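Local structure of bifunctional thiamine biosynthesis protein ThiDN (Methanocaldococcus jannaschii DSM 2661, 2PHP) at residues I19-K24 / V170-E175; N36-L41 / K81-A86; I136-E139 / G143-D146. The protein probably phosphorylates hydroxymethylpyrimidine twice and, through the C-terminal ThiN domain that forms this chain, joins the product to thiazole phosphate to give thiamine phosphate. One frame throughout, in Å; residues are numbered along the deposited sequence.

Overall arrangement
From the N terminus, helix 8-22 comes first and supplies residues 19-24. Strand 37-40 follows and meets helix 77-87, so interaction 2 closes a loop of 39 residues. Interaction 3 then closes a very short loop, where helix 129-141 ends and the chain turns toward strand 147-150. Last comes helix 167-185, which returns to helix 8-22 in interaction 1. Interactions 2 and 3 lie in series, and both are nested inside interaction 1. The three also touch: V171 and I19 pack on I37, V144 meets A86, and K173 forms a salt bridge with D146. Together they tie the first and last helices to the central sheet and to the helices beyond it.

Interaction 1: residues I19-K24 / V170-E175; sequences IYLLKK and VVKKVE
L21 and L22 meet V171 and K172 as aliphatic chains, with no flat group between them. The one ring nearby, that of Y20, is turned off the contact. It packs on I71 of the second subunit. The hydroxyl at its far edge has a weak bond from K24 NZ and another weak one with E72 of that subunit.

V171 is the residue that both leucines touch. Both its methyls face the other helix. CD2 of L22 comes in across the isopropyl group, 3.4 Å from V171 CG2 and 3.8 Å from V171 CG1. The shorter approach is tighter than normal methyl contact, though whether it reflects real strain is doubtful. L21 adds its stem: CB lies 4.0 Å from V171 CG1.

The two segments belong to the first and last helices of the ThiN domain, 8-22 and 167-185. These lie on the same face of the central sheet. L22, V170 and V174 all reach M97 of strand 95-100 beneath them, and CG2 of V171 packs against I37.

K172 adds a contact at the margin. It starts away from L21, but the bend at chi2 (-64°) brings its CE to 3.8 Å from L21 CD1. A second bend, at chi4 (53°), sets the direction of the ammonium group. That group goes on to a weak hydrogen bond with Y5 of the second subunit, and L21 packs on that same tyrosine.

Interaction 2: residues N36-L41 / K81-A86; sequences NIAESL and KIILSA
I83 faces S40 and A38 and meets each with a different branch. It has the most surface buried here. Its chi1 of -63° sets CG1 and CG2 apart, and the extended chi2 carries CD1 on to A38. CD1 rests 3.9 Å from A38 CB and 3.7 Å from the A38 carbonyl O. CG2 lies against the serine, 3.6 Å from S40 OG and 4.0 Å from S40 CB.

S40 meets the isoleucine with both CB and OG. OG sits between the backbone N and the carbonyl carbon, with chi1 at 73°. From there it donates a 3.0 Å hydrogen bond to L41 O, arriving above the carbonyl plane. The buried hydroxyl is thus satisfied while its flank packs on a methyl. With an alanine here, L41 O would probably lose this donor and I83 CG2 part of its packing surface.

The axes of 37-40 and 81-86 approach to 9.1 Å, crossing at -41°, a spacing consistent with the small A38 side chain. I37 and E39 point the other way, to helix 8-22. E39 is held there by the A167 amide and by R94. Helices therefore cover both faces of strand 37-40, the layered alpha/beta/alpha arrangement of this AraD-like domain.

Interaction 3: residues I136-E139 / G143-D146; sequences IACE and GVPD
C138 SG touches V144 and P145. It lies beside its own backbone N, anti to the carbonyl carbon (chi1 -71°). From there it reaches 4.0 Å to V144 CA. SG also touches both V144 CG2 and P145 CD, 4.1 Å from each. V144 itself starts away from the helix. Its CG2 makes the contact with SG, and the side chain also packs on F89, N90 and I93. P145 faces the helix.

The backbones meet more tightly. G143 N donates to C138 O over 3.0 Å, at a fairly straight 158°. G143 O comes 3.1 Å from C138 CA in a CA-H...O contact, and 3.2 Å from C138 CB. G143 has backbone angles that a side chain would not tolerate.

Beyond the turn, D146 pairs with K173, and C138 also touches I148 of strand 147-150. The bond from the G143 amide to the carbonyl five residues earlier is of the kind found in Schellman-type helix C-caps, here where helix 129-141 gives way to the loop before strand 147-150.

Interaction 1: residues I19-K24 / V170-E175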
loop_
_atom_site.group_PDB
_atom_site.type_symbol
_atom_site.label_atom_id
_atom_site.label_comp_id
_atom_site.label_asym_id
_atom_site.label_seq_id
_atom_site.Cartn_x
_atom_site.Cartn_y
_atom_site.Cartn_z
ATOM N N ILE B 19 -11.073 -11.549 2.477
ATOM C CA ILE B 19 -9.707 -11.034 2.379
ATOM C C ILE B 19 -9.080 -10.916 3.777
ATOM O O ILE B 19 -7.892 -11.215 3.970
ATOM C CB ILE B 19 -9.674 -9.635 1.681
ATOM C CG1 ILE B 19 -10.210 -9.739 0.251
ATOM C CG2 ILE B 19 -8.255 -9.089 1.660
ATOM C CD1 ILE B 19 -9.379 -10.623 -0.653
ATOM N N TYR B 20 -9.882 -10.476 4.741
ATOM C CA TYR B 20 -9.417 -10.335 6.116
ATOM C C TYR B 20 -8.935 -11.705 6.604
ATOM O O TYR B 20 -7.942 -11.803 7.332
ATOM C CB TYR B 20 -10.555 -9.813 6.995
ATOM C CG TYR B 20 -10.279 -9.839 8.486
ATOM C CD1 TYR B 20 -9.572 -8.809 9.114
ATOM C CD2 TYR B 20 -10.733 -10.902 9.274
ATOM C CE1 TYR B 20 -9.327 -8.839 10.495
ATOM C CE2 TYR B 20 -10.495 -10.941 10.645
ATOM C CZ TYR B 20 -9.794 -9.911 11.251
ATOM O OH TYR B 20 -9.567 -9.975 12.610
ATOM N N LEU B 21 -9.633 -12.762 6.192
ATOM C CA LEU B 21 -9.260 -14.123 6.582
ATOM C C LEU B 21 -7.999 -14.557 5.842
ATOM O O LEU B 21 -7.125 -15.222 6.407
ATOM C CB LEU B 21 -10.396 -15.110 6.274
ATOM C CG LEU B 21 -11.673 -15.013 7.124
ATOM C CD1 LEU B 21 -12.717 -16.013 6.632
ATOM C CD2 LEU B 21 -11.328 -15.284 8.587
ATOM N N LEU B 22 -7.910 -14.171 4.573
ATOM C CA LEU B 22 -6.763 -14.525 3.752
ATOM C C LEU B 22 -5.480 -13.917 4.317
ATOM O O LEU B 22 -4.442 -14.582 4.371
ATOM C CB LEU B 22 -6.976 -14.031 2.320
ATOM C CG LEU B 22 -6.691 -14.993 1.162
ATOM C CD1 LEU B 22 -5.368 -15.704 1.396
ATOM C CD2 LEU B 22 -7.819 -15.998 1.041
ATOM N N LYS B 23 -5.554 -12.660 4.746
ATOM C CA LYS B 23 -4.382 -11.978 5.285
ATOM C C LYS B 23 -3.821 -12.668 6.523
ATOM O O LYS B 23 -2.669 -12.443 6.887
ATOM C CB LYS B 23 -4.713 -10.519 5.612
ATOM C CG LYS B 23 -5.005 -9.668 4.386
ATOM C CD LYS B 23 -5.340 -8.214 4.718
ATOM C CE LYS B 23 -4.146 -7.466 5.293
ATOM N NZ LYS B 23 -3.711 -8.024 6.603
ATOM N N LYS B 24 -4.636 -13.504 7.165
ATOM C CA LYS B 24 -4.215 -14.230 8.363
ATOM C C LYS B 24 -3.645 -15.598 8.033
ATOM O O LYS B 24 -3.108 -16.280 8.905
ATOM C CB LYS B 24 -5.391 -14.437 9.325
ATOM C CG LYS B 24 -5.864 -13.167 10.031
ATOM C CD LYS B 24 -6.836 -13.505 11.160
ATOM C CE LYS B 24 -7.183 -12.268 11.974
ATOM N NZ LYS B 24 -7.863 -12.576 13.258
ATOM N N VAL B 170 -15.461 -19.787 -0.240
ATOM C CA VAL B 170 -14.333 -20.110 -1.098
ATOM C C VAL B 170 -13.022 -20.086 -0.306
ATOM O O VAL B 170 -12.193 -20.994 -0.422
ATOM C CB VAL B 170 -14.242 -19.126 -2.279
ATOM C CG1 VAL B 170 -12.900 -19.278 -2.991
ATOM C CG2 VAL B 170 -15.374 -19.394 -3.252
ATOM N N VAL B 171 -12.848 -19.048 0.505
ATOM C CA VAL B 171 -11.641 -18.904 1.309
ATOM C C VAL B 171 -11.489 -20.021 2.345
ATOM O O VAL B 171 -10.365 -20.434 2.659
ATOM C CB VAL B 171 -11.600 -17.519 1.991
ATOM C CG1 VAL B 171 -10.589 -17.500 3.112
ATOM C CG2 VAL B 171 -11.215 -16.473 0.956
ATOM N N LYS B 172 -12.608 -20.521 2.862
ATOM C CA LYS B 172 -12.551 -21.614 3.832
ATOM C C LYS B 172 -12.023 -22.869 3.131
ATOM O O LYS B 172 -11.175 -23.567 3.683
ATOM C CB LYS B 172 -13.936 -21.876 4.436
ATOM C CG LYS B 172 -14.455 -20.739 5.320
ATOM C CD LYS B 172 -13.585 -20.531 6.551
ATOM C CE LYS B 172 -14.130 -19.410 7.427
ATOM N NZ LYS B 172 -15.568 -19.637 7.766
ATOM N N LYS B 173 -12.511 -23.146 1.920
ATOM C CA LYS B 173 -12.043 -24.310 1.161
ATOM C C LYS B 173 -10.548 -24.168 0.866
ATOM O O LYS B 173 -9.776 -25.126 1.025
ATOM C CB LYS B 173 -12.802 -24.453 -0.165
ATOM C CG LYS B 173 -14.277 -24.787 -0.013
ATOM C CD LYS B 173 -14.960 -24.932 -1.371
ATOM C CE LYS B 173 -16.477 -24.953 -1.234
ATOM N NZ LYS B 173 -17.134 -25.115 -2.560
ATOM N N VAL B 174 -10.150 -22.971 0.428
ATOM C CA VAL B 174 -8.750 -22.685 0.115
ATOM C C VAL B 174 -7.840 -22.929 1.320
ATOM O O VAL B 174 -6.716 -23.404 1.167
ATOM C CB VAL B 174 -8.560 -21.220 -0.358
ATOM C CG1 VAL B 174 -7.076 -20.853 -0.343
ATOM C CG2 VAL B 174 -9.130 -21.045 -1.768
ATOM N N GLU B 175 -8.320 -22.599 2.515
ATOM C CA GLU B 175 -7.529 -22.811 3.722
ATOM C C GLU B 175 -7.287 -24.306 3.934
ATOM O O GLU B 175 -6.198 -24.721 4.320
ATOM C CB GLU B 175 -8.248 -22.227 4.935
ATOM C CG GLU B 175 -7.577 -22.514 6.273
ATOM C CD GLU B 175 -8.325 -21.882 7.427
ATOM O OE1 GLU B 175 -9.565 -22.014 7.464
ATOM O OE2 GLU B 175 -7.679 -21.259 8.296
#

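Interaction 2: residues N36-L41 / K81-A86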
loop_
_atom_site.group_PDB
_atom_site.type_symbol
_atom_site.label_atom_id
_atom_site.label_comp_id
_atom_site.label_asym_id
_atom_site.label_seq_id
_atom_site.Cartn_x
_atom_site.Cartn_y
_atom_site.Cartn_z
ATOM N N ASN B 36 -6.791 -13.823 -7.595
ATOM C CA ASN B 36 -7.818 -12.817 -7.372
ATOM C C ASN B 36 -9.018 -13.570 -6.821
ATOM O O ASN B 36 -9.126 -14.787 -6.990
ATOM C CB ASN B 36 -8.199 -12.093 -8.669
ATOM C CG ASN B 36 -8.871 -10.735 -8.403
ATOM O OD1 ASN B 36 -9.312 -10.447 -7.280
ATOM N ND2 ASN B 36 -8.953 -9.904 -9.436
ATOM N N ILE B 37 -9.898 -12.865 -6.130
ATOM C CA ILE B 37 -11.089 -13.493 -5.582
ATOM C C ILE B 37 -12.264 -12.605 -5.989
ATOM O O ILE B 37 -12.192 -11.372 -5.890
ATOM C CB ILE B 37 -10.990 -13.645 -4.039
ATOM C CG1 ILE B 37 -12.213 -14.406 -3.509
ATOM C CG2 ILE B 37 -10.849 -12.290 -3.385
ATOM C CD1 ILE B 37 -12.060 -14.909 -2.096
ATOM N N ALA B 38 -13.327 -13.242 -6.472
ATOM C CA ALA B 38 -14.503 -12.535 -6.946
ATOM C C ALA B 38 -15.814 -13.141 -6.462
ATOM O O ALA B 38 -15.901 -14.336 -6.148
ATOM C CB ALA B 38 -14.496 -12.497 -8.467
ATOM N N GLU B 39 -16.840 -12.302 -6.418
ATOM C CA GLU B 39 -18.163 -12.739 -6.002
ATOM C C GLU B 39 -19.176 -11.908 -6.772
ATOM O O GLU B 39 -18.986 -10.701 -6.979
ATOM C CB GLU B 39 -18.359 -12.546 -4.500
ATOM C CG GLU B 39 -19.625 -13.221 -3.959
ATOM C CD GLU B 39 -19.802 -13.033 -2.456
ATOM O OE1 GLU B 39 -18.859 -13.357 -1.694
ATOM O OE2 GLU B 39 -20.887 -12.570 -2.030
ATOM N N SER B 40 -20.251 -12.560 -7.201
ATOM C CA SER B 40 -21.285 -11.883 -7.963
ATOM C C SER B 40 -22.589 -11.766 -7.203
ATOM O O SER B 40 -22.801 -12.412 -6.166
ATOM C CB SER B 40 -21.582 -12.652 -9.243
ATOM O OG SER B 40 -22.310 -13.829 -8.931
ATOM N N LEU B 41 -23.463 -10.927 -7.747
ATOM C CA LEU B 41 -24.798 -10.757 -7.208
ATOM C C LEU B 41 -25.511 -11.996 -7.752
ATOM O O LEU B 41 -25.012 -12.656 -8.677
ATOM C CB LEU B 41 -25.442 -9.504 -7.797
ATOM C CG LEU B 41 -24.981 -8.129 -7.319
ATOM C CD1 LEU B 41 -25.487 -7.059 -8.290
ATOM C CD2 LEU B 41 -25.498 -7.881 -5.901
ATOM N N LYS B 81 -16.069 -14.448 -16.003
ATOM C CA LYS B 81 -16.463 -15.421 -17.027
ATOM C C LYS B 81 -16.674 -16.792 -16.390
ATOM O O LYS B 81 -17.572 -17.532 -16.779
ATOM C CB LYS B 81 -15.389 -15.535 -18.115
ATOM C CG LYS B 81 -15.226 -14.306 -19.015
ATOM C CD LYS B 81 -14.161 -14.572 -20.075
ATOM C CE LYS B 81 -13.708 -13.308 -20.796
ATOM N NZ LYS B 81 -14.796 -12.698 -21.607
ATOM N N ILE B 82 -15.844 -17.128 -15.407
ATOM C CA ILE B 82 -15.975 -18.416 -14.739
ATOM C C ILE B 82 -17.262 -18.480 -13.910
ATOM O O ILE B 82 -18.030 -19.435 -14.025
ATOM C CB ILE B 82 -14.769 -18.704 -13.817
ATOM C CG1 ILE B 82 -13.492 -18.832 -14.652
ATOM C CG2 ILE B 82 -15.028 -19.978 -13.022
ATOM C CD1 ILE B 82 -12.193 -18.845 -13.820
ATOM N N ILE B 83 -17.497 -17.464 -13.085
ATOM C CA ILE B 83 -18.695 -17.426 -12.250
ATOM C C ILE B 83 -19.992 -17.410 -13.064
ATOM O O ILE B 83 -20.906 -18.184 -12.791
ATOM C CB ILE B 83 -18.668 -16.213 -11.296
ATOM C CG1 ILE B 83 -17.470 -16.350 -10.347
ATOM C CG2 ILE B 83 -19.980 -16.136 -10.510
ATOM C CD1 ILE B 83 -17.154 -15.115 -9.537
ATOM N N LEU B 84 -20.077 -16.536 -14.061
ATOM C CA LEU B 84 -21.278 -16.481 -14.884
ATOM C C LEU B 84 -21.514 -17.793 -15.617
ATOM O O LEU B 84 -22.662 -18.187 -15.829
ATOM C CB LEU B 84 -21.201 -15.326 -15.883
ATOM C CG LEU B 84 -21.691 -13.988 -15.318
ATOM C CD1 LEU B 84 -20.819 -13.576 -14.136
ATOM C CD2 LEU B 84 -21.665 -12.928 -16.407
ATOM N N SER B 85 -20.436 -18.475 -16.003
ATOM C CA SER B 85 -20.573 -19.758 -16.690
ATOM C C SER B 85 -21.087 -20.825 -15.723
ATOM O O SER B 85 -22.029 -21.555 -16.027
ATOM C CB SER B 85 -19.232 -20.211 -17.277
ATOM O OG SER B 85 -18.845 -19.408 -18.379
ATOM N N ALA B 86 -20.465 -20.916 -14.553
ATOM C CA ALA B 86 -20.869 -21.906 -13.566
ATOM C C ALA B 86 -22.284 -21.669 -13.051
ATOM O O ALA B 86 -23.002 -22.625 -12.740
ATOM C CB ALA B 86 -19.887 -21.914 -12.397
#

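Interaction 3: residues I136-E139 / G143-D146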
loop_
_atom_site.group_PDB
_atom_site.type_symbol
_atom_site.label_atom_id
_atom_site.label_comp_id
_atom_site.label_asym_id
_atom_site.label_seq_id
_atom_site.Cartn_x
_atom_site.Cartn_y
_atom_site.Cartn_z
ATOM N N ILE B 136 -17.421 -27.038 -20.096
ATOM C CA ILE B 136 -16.970 -28.418 -20.265
ATOM C C ILE B 136 -16.787 -29.126 -18.923
ATOM O O ILE B 136 -17.290 -30.233 -18.715
ATOM C CB ILE B 136 -15.623 -28.488 -21.018
ATOM C CG1 ILE B 136 -15.807 -28.048 -22.470
ATOM C CG2 ILE B 136 -15.068 -29.906 -20.961
ATOM C CD1 ILE B 136 -16.767 -28.918 -23.254
ATOM N N ALA B 137 -16.054 -28.484 -18.017
ATOM C CA ALA B 137 -15.789 -29.043 -16.699
ATOM C C ALA B 137 -17.071 -29.335 -15.932
ATOM O O ALA B 137 -17.175 -30.349 -15.241
ATOM C CB ALA B 137 -14.909 -28.088 -15.889
ATOM N N CYS B 138 -18.045 -28.442 -16.039
ATOM C CA CYS B 138 -19.300 -28.642 -15.338
ATOM C C CYS B 138 -20.155 -29.732 -16.001
ATOM O O CYS B 138 -20.708 -30.590 -15.312
ATOM C CB CYS B 138 -20.061 -27.311 -15.237
ATOM S SG CYS B 138 -19.291 -26.127 -14.067
ATOM N N GLU B 139 -20.246 -29.714 -17.330
ATOM C CA GLU B 139 -21.031 -30.726 -18.040
ATOM C C GLU B 139 -20.431 -32.104 -17.769
ATOM O O GLU B 139 -21.149 -33.094 -17.655
ATOM C CB GLU B 139 -21.041 -30.448 -19.551
ATOM C CG GLU B 139 -21.560 -29.064 -19.919
ATOM C CD GLU B 139 -21.726 -28.863 -21.419
ATOM O OE1 GLU B 139 -20.855 -29.323 -22.188
ATOM O OE2 GLU B 139 -22.724 -28.227 -21.828
ATOM N N GLY B 143 -22.618 -30.887 -12.983
ATOM C CA GLY B 143 -22.939 -29.790 -12.086
ATOM C C GLY B 143 -21.708 -28.935 -11.832
ATOM O O GLY B 143 -20.726 -29.027 -12.571
ATOM N N VAL B 144 -21.754 -28.109 -10.791
ATOM C CA VAL B 144 -20.629 -27.245 -10.439
ATOM C C VAL B 144 -19.838 -27.901 -9.316
ATOM O O VAL B 144 -20.362 -28.131 -8.229
ATOM C CB VAL B 144 -21.122 -25.856 -9.968
ATOM C CG1 VAL B 144 -19.937 -24.991 -9.569
ATOM C CG2 VAL B 144 -21.929 -25.195 -11.074
ATOM N N PRO B 145 -18.565 -28.233 -9.572
ATOM C CA PRO B 145 -17.743 -28.870 -8.541
ATOM C C PRO B 145 -17.117 -27.837 -7.611
ATOM O O PRO B 145 -17.374 -26.641 -7.746
ATOM C CB PRO B 145 -16.693 -29.609 -9.358
ATOM C CG PRO B 145 -16.453 -28.652 -10.500
ATOM C CD PRO B 145 -17.866 -28.214 -10.870
ATOM N N ASP B 146 -16.307 -28.310 -6.670
ATOM C CA ASP B 146 -15.619 -27.424 -5.740
ATOM C C ASP B 146 -14.387 -26.874 -6.446
ATOM O O ASP B 146 -13.937 -25.764 -6.169
ATOM C CB ASP B 146 -15.142 -28.193 -4.512
ATOM C CG ASP B 146 -16.281 -28.744 -3.688
ATOM O OD1 ASP B 146 -17.035 -27.938 -3.108
ATOM O OD2 ASP B 146 -16.413 -29.981 -3.625
#